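Local atomic coordinates of vanadium-dependent haloperoxidase (Zobellia galactanivorans, PDB entry 4CIT), a protein that binds vanadate and, as a bacterial iodoperoxidase, probably uses it to oxidise iodide with hydrogen peroxide. Residues A[58-64]-A[202-206]; A[189-195]-A[336-342]; A[326-330]-A[361-367]. All blocks are in the same frame, centred on the assembly; numbering follows the deposited sequence.

Contact 1 (A[58-64]-A[202-206]); sequences SPPVASR and IEPHW
Ser58 faces Ile202 and Pro60 faces Trp206 where the first turn of helix 59-80 lies beside a loop; in both pairs the CA atoms are 7.5 Å apart. Ser58 occupies the N-cap of the helix, the loop folds into a type I turn from Glu203 to Trp206, and no direct hydrogen bond joins the two backbones. Pro60 CB sits over one face of the indole, 3.5 Å from the centroid of the five-membered ring of Trp206 and only 6° off its normal, a CH-pi contact. Farther along the ring, Val61 CG2 meets Trp206 CZ3 at 3.7 Å. In this mainly helical vanadium haloperoxidase the loop covers the helix start, where the side chain of Pro60 is about 8 Å from a bound vanadate. A water accepts a hydrogen bond from Trp206 NE1 at 2.9 Å, in the ring plane, and donates to Ser63 OG. A valine in place of Trp206 would probably leave Pro60 CB without its aromatic face and this water without its indole donor. A second water links Ser58 OG to Glu203 OE2, donating to the carboxylate, whose other oxygen is salt-bridged to Arg176. Ile202 CG2 rests on Ser58 CB at 3.6 Å.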
# COMPACT_ATOMS: atom_id res chain seq x y z
N SER A 58 2.58 -5.92 -9.04
CA SER A 58 2.31 -4.51 -9.37
C SER A 58 1.80 -3.71 -8.14
O SER A 58 1.37 -4.30 -7.15
CB SER A 58 1.22 -4.43 -10.44
OG SER A 58 -0.04 -4.90 -9.93
N PRO A 59 1.81 -2.35 -8.21
CA PRO A 59 1.37 -1.57 -7.03
C PRO A 59 -0.01 -1.88 -6.46
O PRO A 59 -0.13 -2.15 -5.24
CB PRO A 59 1.55 -0.11 -7.46
CG PRO A 59 2.67 -0.19 -8.46
CD PRO A 59 2.50 -1.51 -9.19
N PRO A 60 -1.03 -2.00 -7.30
CA PRO A 60 -2.31 -2.34 -6.70
C PRO A 60 -2.39 -3.75 -6.09
O PRO A 60 -2.98 -3.92 -5.01
CB PRO A 60 -3.34 -2.25 -7.88
CG PRO A 60 -2.51 -2.01 -9.11
CD PRO A 60 -1.11 -1.68 -8.74
N VAL A 61 -1.78 -4.73 -6.75
CA VAL A 61 -1.82 -6.14 -6.27
C VAL A 61 -1.05 -6.26 -4.92
O VAL A 61 -1.50 -6.97 -4.01
CB VAL A 61 -1.25 -7.12 -7.33
CG1 VAL A 61 -1.15 -8.51 -6.73
CG2 VAL A 61 -2.17 -7.14 -8.53
N ALA A 62 0.04 -5.50 -4.78
CA ALA A 62 0.82 -5.46 -3.53
C ALA A 62 -0.05 -5.03 -2.34
O ALA A 62 0.09 -5.56 -1.26
CB ALA A 62 2.01 -4.51 -3.71
N SER A 63 -1.02 -4.12 -2.56
CA SER A 63 -1.85 -3.62 -1.47
C SER A 63 -2.78 -4.69 -0.90
O SER A 63 -3.07 -4.77 0.28
CB SER A 63 -2.63 -2.37 -1.86
OG SER A 63 -3.59 -2.67 -2.85
N ARG A 64 -3.16 -5.60 -1.78
CA ARG A 64 -4.05 -6.69 -1.41
C ARG A 64 -3.23 -7.73 -0.55
O ARG A 64 -3.70 -8.29 0.43
CB ARG A 64 -4.60 -7.33 -2.68
CG ARG A 64 -5.47 -8.55 -2.47
CD ARG A 64 -6.13 -9.05 -3.79
NE ARG A 64 -6.97 -10.20 -3.54
CZ ARG A 64 -6.64 -11.46 -3.51
NH1 ARG A 64 -5.38 -11.87 -3.73
NH2 ARG A 64 -7.58 -12.33 -3.27
N ILE A 202 -1.45 -1.74 -16.67
CA ILE A 202 -1.58 -2.62 -15.49
C ILE A 202 -2.94 -2.60 -14.91
O ILE A 202 -3.51 -1.54 -14.60
CB ILE A 202 -0.59 -2.17 -14.38
CG1 ILE A 202 0.82 -2.22 -14.96
CG2 ILE A 202 -0.76 -2.92 -13.07
CD1 ILE A 202 1.39 -3.55 -15.38
N GLU A 203 -3.48 -3.79 -14.67
CA GLU A 203 -4.71 -3.95 -13.84
C GLU A 203 -5.96 -3.08 -14.23
O GLU A 203 -6.54 -2.43 -13.42
CB GLU A 203 -4.44 -3.94 -12.32
CG GLU A 203 -3.50 -5.02 -11.82
CD GLU A 203 -4.05 -6.46 -11.96
OE1 GLU A 203 -5.30 -6.72 -12.11
OE2 GLU A 203 -3.23 -7.40 -11.87
N PRO A 204 -6.38 -3.17 -15.46
CA PRO A 204 -7.50 -2.38 -15.97
C PRO A 204 -8.76 -2.59 -15.18
O PRO A 204 -9.65 -1.72 -15.12
CB PRO A 204 -7.55 -2.78 -17.45
CG PRO A 204 -6.88 -4.19 -17.48
CD PRO A 204 -5.78 -4.07 -16.49
N HIS A 205 -8.91 -3.81 -14.66
CA HIS A 205 -10.06 -4.18 -13.86
C HIS A 205 -9.86 -4.21 -12.39
O HIS A 205 -10.63 -4.87 -11.69
CB HIS A 205 -10.61 -5.60 -14.34
CG HIS A 205 -10.91 -5.60 -15.82
ND1 HIS A 205 -11.90 -4.80 -16.35
CD2 HIS A 205 -10.30 -6.21 -16.86
CE1 HIS A 205 -11.93 -4.98 -17.67
NE2 HIS A 205 -11.00 -5.85 -17.99
N TRP A 206 -8.91 -3.47 -11.84
CA TRP A 206 -8.75 -3.44 -10.38
C TRP A 206 -9.99 -2.86 -9.73
O TRP A 206 -10.30 -3.26 -8.60
CB TRP A 206 -7.51 -2.67 -9.97
CG TRP A 206 -7.00 -3.03 -8.65
CD1 TRP A 206 -7.02 -2.28 -7.51
CD2 TRP A 206 -6.50 -4.31 -8.29
NE1 TRP A 206 -6.51 -3.01 -6.44
CE2 TRP A 206 -6.24 -4.29 -6.90
CE3 TRP A 206 -6.30 -5.54 -9.01
CZ2 TRP A 206 -5.71 -5.39 -6.24
CZ3 TRP A 206 -5.80 -6.63 -8.34
CH2 TRP A 206 -5.57 -6.57 -6.97
O HOH W 1 -0.65 -6.77 -11.77
O HOH W 2 -6.41 -2.92 -3.55

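Contact 2 (A[189-195]-A[336-342]); sequences GRWQPTP and NLIRPET. With VO4 (vanadate ion), chain F.
Trp191 and Gly189 bind the backbone on either side of Leu337, forming a single beta bridge that joins Arg190, in the long loop before helix 235-253, to Leu337, just ahead of helix 340-347 in the PAP2-type vanadate-binding region. Ile338 N donates to Gly189 O at 3.0 Å, and Trp191 N donates to Asn336 O at 2.9 Å.

Van der Waals contacts flank this bridge. The Trp191 ring turns its edge to Arg339, with NE1 3.9 Å from Arg339 CG, which lies in the indole plane; ring and guanidinium planes are 62° apart. Ile338 CB packs on the carbonyl oxygens of Gly189 and Arg190. Gln192 and Ile338 run side by side in the same direction, and the amide end of Gln192 reaches the methyl CG2 of Thr342. Thr194 CG2, beside its own backbone N (OG1 at chi1 50°), comes within 3.4 Å of Thr342 OG1, the two side chains crossing at about a right angle.

Polar and ionic contacts do the rest. A water donates to Gln192 O, accepts from the backbone N of Arg339, the N-cap residue of helix 340-347, and bonds to Thr342 OG1, so three groups from both segments share it. Bent at chi2 (-83°), the Arg339 side chain sends its guanidinium to vanadate: NH1 and NH2 both donate to vanadate O4, at 3.0 and 3.1 Å, with the oxygen at the edge of the group and in its plane. Phe361 O accepts from NE and Ile423 O from NH1, which fixes the rotation of the guanidinium. Glu341 OE2 is held by Thr358 and by a water that also donates to Pro195 O, while Glu341 OE1 lies 3.3 Å from Pro195 CG.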
# COMPACT_ATOMS: atom_id res chain seq x y z
N GLY A 189 -6.47 12.20 -26.84
CA GLY A 189 -6.10 12.25 -25.40
C GLY A 189 -6.05 10.90 -24.70
O GLY A 189 -5.79 10.82 -23.48
N ARG A 190 -6.38 9.82 -25.41
CA ARG A 190 -6.35 8.51 -24.78
C ARG A 190 -4.93 8.03 -24.44
O ARG A 190 -3.94 8.26 -25.18
CB ARG A 190 -7.21 7.46 -25.45
CG ARG A 190 -6.54 6.64 -26.51
CD ARG A 190 -7.62 5.99 -27.41
NE ARG A 190 -7.04 5.58 -28.68
CZ ARG A 190 -6.62 4.35 -28.98
NH1 ARG A 190 -6.73 3.37 -28.09
NH2 ARG A 190 -6.10 4.10 -30.17
N TRP A 191 -4.84 7.36 -23.31
CA TRP A 191 -3.58 6.80 -22.85
C TRP A 191 -2.99 5.83 -23.91
O TRP A 191 -3.73 5.02 -24.50
CB TRP A 191 -3.72 6.06 -21.53
CG TRP A 191 -2.39 5.46 -21.06
CD1 TRP A 191 -1.36 6.07 -20.51
CD2 TRP A 191 -2.03 4.07 -21.14
NE1 TRP A 191 -0.36 5.18 -20.23
CE2 TRP A 191 -0.75 3.94 -20.61
CE3 TRP A 191 -2.69 2.94 -21.64
CZ2 TRP A 191 -0.07 2.74 -20.56
CZ3 TRP A 191 -2.01 1.71 -21.59
CH2 TRP A 191 -0.74 1.61 -21.04
N GLN A 192 -1.71 6.00 -24.14
CA GLN A 192 -0.89 5.11 -24.96
C GLN A 192 0.21 4.45 -24.13
O GLN A 192 0.87 5.11 -23.31
CB GLN A 192 -0.13 5.93 -26.01
CG GLN A 192 -0.94 6.55 -27.05
CD GLN A 192 -0.03 7.28 -28.03
OE1 GLN A 192 1.16 6.97 -28.18
NE2 GLN A 192 -0.54 8.33 -28.52
N PRO A 193 0.51 3.18 -24.39
CA PRO A 193 1.71 2.68 -23.81
C PRO A 193 2.93 3.49 -24.20
O PRO A 193 2.94 4.12 -25.28
CB PRO A 193 1.84 1.24 -24.36
CG PRO A 193 0.48 0.82 -24.69
CD PRO A 193 -0.17 2.14 -25.18
N THR A 194 3.87 3.52 -23.28
CA THR A 194 5.06 4.41 -23.35
C THR A 194 6.36 3.68 -23.41
O THR A 194 6.51 2.61 -22.86
CB THR A 194 5.07 5.36 -22.09
OG1 THR A 194 4.89 4.63 -20.88
CG2 THR A 194 3.91 6.40 -22.15
N PRO A 195 7.39 4.31 -24.06
CA PRO A 195 8.70 3.68 -24.09
C PRO A 195 9.36 3.70 -22.75
O PRO A 195 9.04 4.55 -21.87
CB PRO A 195 9.49 4.61 -25.07
CG PRO A 195 8.85 5.99 -24.84
CD PRO A 195 7.38 5.67 -24.71
N ASN A 336 -8.69 7.43 -18.50
CA ASN A 336 -7.77 6.83 -19.44
C ASN A 336 -6.93 7.88 -20.18
O ASN A 336 -6.94 7.98 -21.40
CB ASN A 336 -8.56 5.96 -20.41
CG ASN A 336 -7.67 5.09 -21.27
OD1 ASN A 336 -6.67 4.54 -20.83
ND2 ASN A 336 -8.08 4.92 -22.50
N LEU A 337 -6.23 8.69 -19.39
CA LEU A 337 -5.50 9.87 -19.86
C LEU A 337 -4.08 9.63 -20.23
O LEU A 337 -3.32 9.02 -19.50
CB LEU A 337 -5.58 10.93 -18.77
CG LEU A 337 -5.11 12.34 -19.19
CD1 LEU A 337 -5.98 13.00 -20.29
CD2 LEU A 337 -5.04 13.24 -17.92
N ILE A 338 -3.69 10.21 -21.37
CA ILE A 338 -2.34 10.16 -21.88
C ILE A 338 -1.30 10.76 -20.94
O ILE A 338 -1.58 11.75 -20.25
CB ILE A 338 -2.38 10.92 -23.23
CG1 ILE A 338 -1.17 10.63 -24.10
CG2 ILE A 338 -2.63 12.41 -23.00
CD1 ILE A 338 -1.50 10.98 -25.59
N ARG A 339 -0.11 10.15 -20.86
CA ARG A 339 0.98 10.59 -20.06
C ARG A 339 1.74 11.74 -20.71
O ARG A 339 1.72 11.89 -21.95
CB ARG A 339 1.93 9.42 -19.79
CG ARG A 339 1.32 8.39 -18.91
CD ARG A 339 1.47 8.81 -17.43
NE ARG A 339 1.03 7.71 -16.55
CZ ARG A 339 1.40 7.56 -15.29
NH1 ARG A 339 2.11 8.48 -14.65
NH2 ARG A 339 0.92 6.53 -14.59
N PRO A 340 2.36 12.62 -19.89
CA PRO A 340 3.02 13.80 -20.36
C PRO A 340 4.10 13.57 -21.45
O PRO A 340 4.09 14.34 -22.46
CB PRO A 340 3.66 14.37 -19.09
CG PRO A 340 2.83 13.93 -17.99
CD PRO A 340 2.39 12.53 -18.41
N GLU A 341 4.93 12.53 -21.31
CA GLU A 341 5.98 12.33 -22.34
C GLU A 341 5.41 12.11 -23.73
O GLU A 341 6.03 12.54 -24.72
CB GLU A 341 6.95 11.20 -21.97
CG GLU A 341 6.40 9.80 -22.00
CD GLU A 341 7.57 8.81 -21.87
OE1 GLU A 341 8.38 8.60 -22.82
OE2 GLU A 341 7.79 8.33 -20.77
N THR A 342 4.32 11.37 -23.83
CA THR A 342 3.66 11.05 -25.11
C THR A 342 3.24 12.35 -25.84
O THR A 342 3.58 12.54 -27.02
CB THR A 342 2.46 10.19 -24.86
OG1 THR A 342 2.84 9.10 -23.96
CG2 THR A 342 1.93 9.64 -26.18
O4 VO4 F . 2.49 7.17 -12.00
O HOH W 3 -6.08 3.61 -24.04
O HOH W 4 0.61 7.91 -22.73
O HOH W 5 9.42 6.55 -19.93

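Contact 3 (A[326-330]-A[361-367]); sequences ISCWD and FPEYTSG. With VO4 (vanadate ion), chain E; VO4 (vanadate ion), chain D.
Trp329 points the edge of its six-membered ring at the face of Phe361 in an edge-to-face aromatic pair, with centroids 4.8 Å apart and planes inclined at 53°. Trp329 CZ2 stands over the centre of the phenyl ring, and CH2 comes 3.8 Å from Phe361 CE1. Phe361 CG is set between the backbone N and the carbonyl carbon (chi1 37°), which turns one face of the ring to the edge of the indole and its own edge to the bound anion: vanadate O3 lies in the ring plane, 3.7 Å from CE1. Trp329 NE1 donates to Ile202 O, a bond that fixes the turn of the indole.

Sulfur and backbone contacts form the second group. Cys328 points SG at the loop, 3.3 Å from Thr365 O and 3.7 Å from Gly367 CA. Gly367 CA lies 4.4 Å from Trp329 CZ3, so the indole passes close to the backbone here. Thr365 follows a cis peptide bond, and its hydroxyl is hydrogen-bonded to Gln435.

The anion contacts come from the start of helix 367-383. Gly367 N donates to vanadate O3 at 2.9 Å along a fairly straight path (160°), and Ser366 OG donates to O2 of another modelled vanadate at 2.6 Å while also capping the helix as its N-cap residue. Lys332 and Arg418 also bond to vanadate.

The loop is wedged between helix 307-335, which carries Cys328 and Trp329, and helix 426-446, on which Tyr364 rests, while Val370 of helix 367-383 meets both Cys328 and Thr365.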
# COMPACT_ATOMS: atom_id res chain seq x y z
N ILE A 326 -8.00 0.73 -5.22
CA ILE A 326 -9.22 0.49 -5.98
C ILE A 326 -9.83 1.82 -6.49
O ILE A 326 -10.17 1.94 -7.66
CB ILE A 326 -10.24 -0.25 -5.13
CG1 ILE A 326 -9.65 -1.65 -4.88
CG2 ILE A 326 -11.60 -0.32 -5.83
CD1 ILE A 326 -10.46 -2.52 -3.92
N SER A 327 -9.92 2.80 -5.57
CA SER A 327 -10.44 4.14 -5.92
C SER A 327 -9.60 4.79 -7.04
O SER A 327 -10.14 5.37 -7.99
CB SER A 327 -10.50 4.98 -4.65
OG SER A 327 -11.03 6.27 -4.92
N CYS A 328 -8.28 4.72 -6.92
CA CYS A 328 -7.42 5.37 -7.88
C CYS A 328 -7.44 4.67 -9.23
O CYS A 328 -7.64 5.33 -10.27
CB CYS A 328 -6.03 5.41 -7.32
SG CYS A 328 -4.85 6.16 -8.50
N TRP A 329 -7.33 3.34 -9.25
CA TRP A 329 -7.42 2.56 -10.49
C TRP A 329 -8.80 2.68 -11.19
O TRP A 329 -8.89 2.68 -12.42
CB TRP A 329 -7.02 1.11 -10.30
CG TRP A 329 -5.65 0.84 -10.80
CD1 TRP A 329 -5.31 0.03 -11.87
CD2 TRP A 329 -4.40 1.44 -10.36
NE1 TRP A 329 -3.98 0.10 -12.12
CE2 TRP A 329 -3.38 0.93 -11.19
CE3 TRP A 329 -4.07 2.32 -9.35
CZ2 TRP A 329 -2.06 1.27 -11.02
CZ3 TRP A 329 -2.76 2.67 -9.19
CH2 TRP A 329 -1.77 2.19 -10.03
N ASP A 330 -9.86 2.81 -10.42
CA ASP A 330 -11.21 3.14 -10.91
C ASP A 330 -11.17 4.41 -11.76
O ASP A 330 -11.70 4.47 -12.90
CB ASP A 330 -12.25 3.30 -9.73
CG ASP A 330 -13.63 3.59 -10.20
OD1 ASP A 330 -14.17 2.68 -10.91
OD2 ASP A 330 -14.12 4.73 -10.01
N PHE A 361 0.55 2.71 -17.03
CA PHE A 361 -0.85 2.81 -16.74
C PHE A 361 -1.29 4.25 -16.94
O PHE A 361 -0.40 5.17 -16.93
CB PHE A 361 -1.28 2.25 -15.38
CG PHE A 361 -0.32 2.48 -14.27
CD1 PHE A 361 -0.33 3.66 -13.57
CD2 PHE A 361 0.56 1.49 -13.92
CE1 PHE A 361 0.50 3.87 -12.50
CE2 PHE A 361 1.44 1.67 -12.89
CZ PHE A 361 1.44 2.89 -12.19
N PRO A 362 -2.60 4.48 -17.14
CA PRO A 362 -3.07 5.83 -17.39
C PRO A 362 -2.76 6.82 -16.26
O PRO A 362 -2.46 6.45 -15.12
CB PRO A 362 -4.57 5.66 -17.59
CG PRO A 362 -4.68 4.29 -18.11
CD PRO A 362 -3.70 3.54 -17.31
N GLU A 363 -2.85 8.07 -16.60
CA GLU A 363 -2.30 9.18 -15.82
C GLU A 363 -3.12 9.68 -14.61
O GLU A 363 -2.51 10.12 -13.60
CB GLU A 363 -1.95 10.31 -16.75
CG GLU A 363 -1.06 11.36 -16.13
CD GLU A 363 -1.72 12.38 -15.29
OE1 GLU A 363 -2.93 12.68 -15.47
OE2 GLU A 363 -0.97 12.97 -14.48
N TYR A 364 -4.44 9.64 -14.65
CA TYR A 364 -5.22 10.47 -13.71
C TYR A 364 -6.15 9.58 -12.89
O TYR A 364 -6.89 8.85 -13.48
CB TYR A 364 -6.07 11.46 -14.51
CG TYR A 364 -6.89 12.44 -13.71
CD1 TYR A 364 -6.38 13.60 -13.22
CD2 TYR A 364 -8.23 12.15 -13.41
CE1 TYR A 364 -7.16 14.49 -12.50
CE2 TYR A 364 -9.02 13.01 -12.71
CZ TYR A 364 -8.49 14.17 -12.26
OH TYR A 364 -9.27 15.08 -11.61
N THR A 365 -6.17 9.63 -11.60
CA THR A 365 -5.29 10.42 -10.70
C THR A 365 -4.02 9.62 -10.38
O THR A 365 -3.88 8.43 -10.76
CB THR A 365 -6.05 10.70 -9.39
OG1 THR A 365 -6.65 9.45 -8.97
CG2 THR A 365 -7.05 11.83 -9.55
N SER A 366 -3.03 10.26 -9.74
CA SER A 366 -1.75 9.67 -9.40
C SER A 366 -1.85 8.71 -8.21
O SER A 366 -2.39 9.11 -7.17
CB SER A 366 -0.78 10.77 -9.00
OG SER A 366 0.33 10.25 -8.22
N GLY A 367 -1.43 7.45 -8.43
CA GLY A 367 -1.38 6.48 -7.40
C GLY A 367 -0.59 6.87 -6.18
O GLY A 367 -1.04 6.70 -5.03
O3 VO4 E . -0.09 7.13 -10.94
O2 VO4 D . 2.00 8.52 -9.25

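In the fold
From the N terminus, contact 1 ties the start of helix 59-80 to 202-206, closing a loop of 137 residues that holds 189-195. That segment opens contact 2, which closes at 336-342, so contacts 1 and 2 cross. Contact 3 opens at 326-330, inside the span of contact 2, and closes at 361-367 beyond it, so these cross too; contacts 1 and 3 follow in series. Contacts 1 and 3 touch through Pro60 CG against Trp329, and contacts 2 and 3 through Leu337 O with Glu363 N. Together they join helices 59-80, 307-335, 340-347 and 367-383 with the long loop before helix 235-253, beside the vanadate pocket.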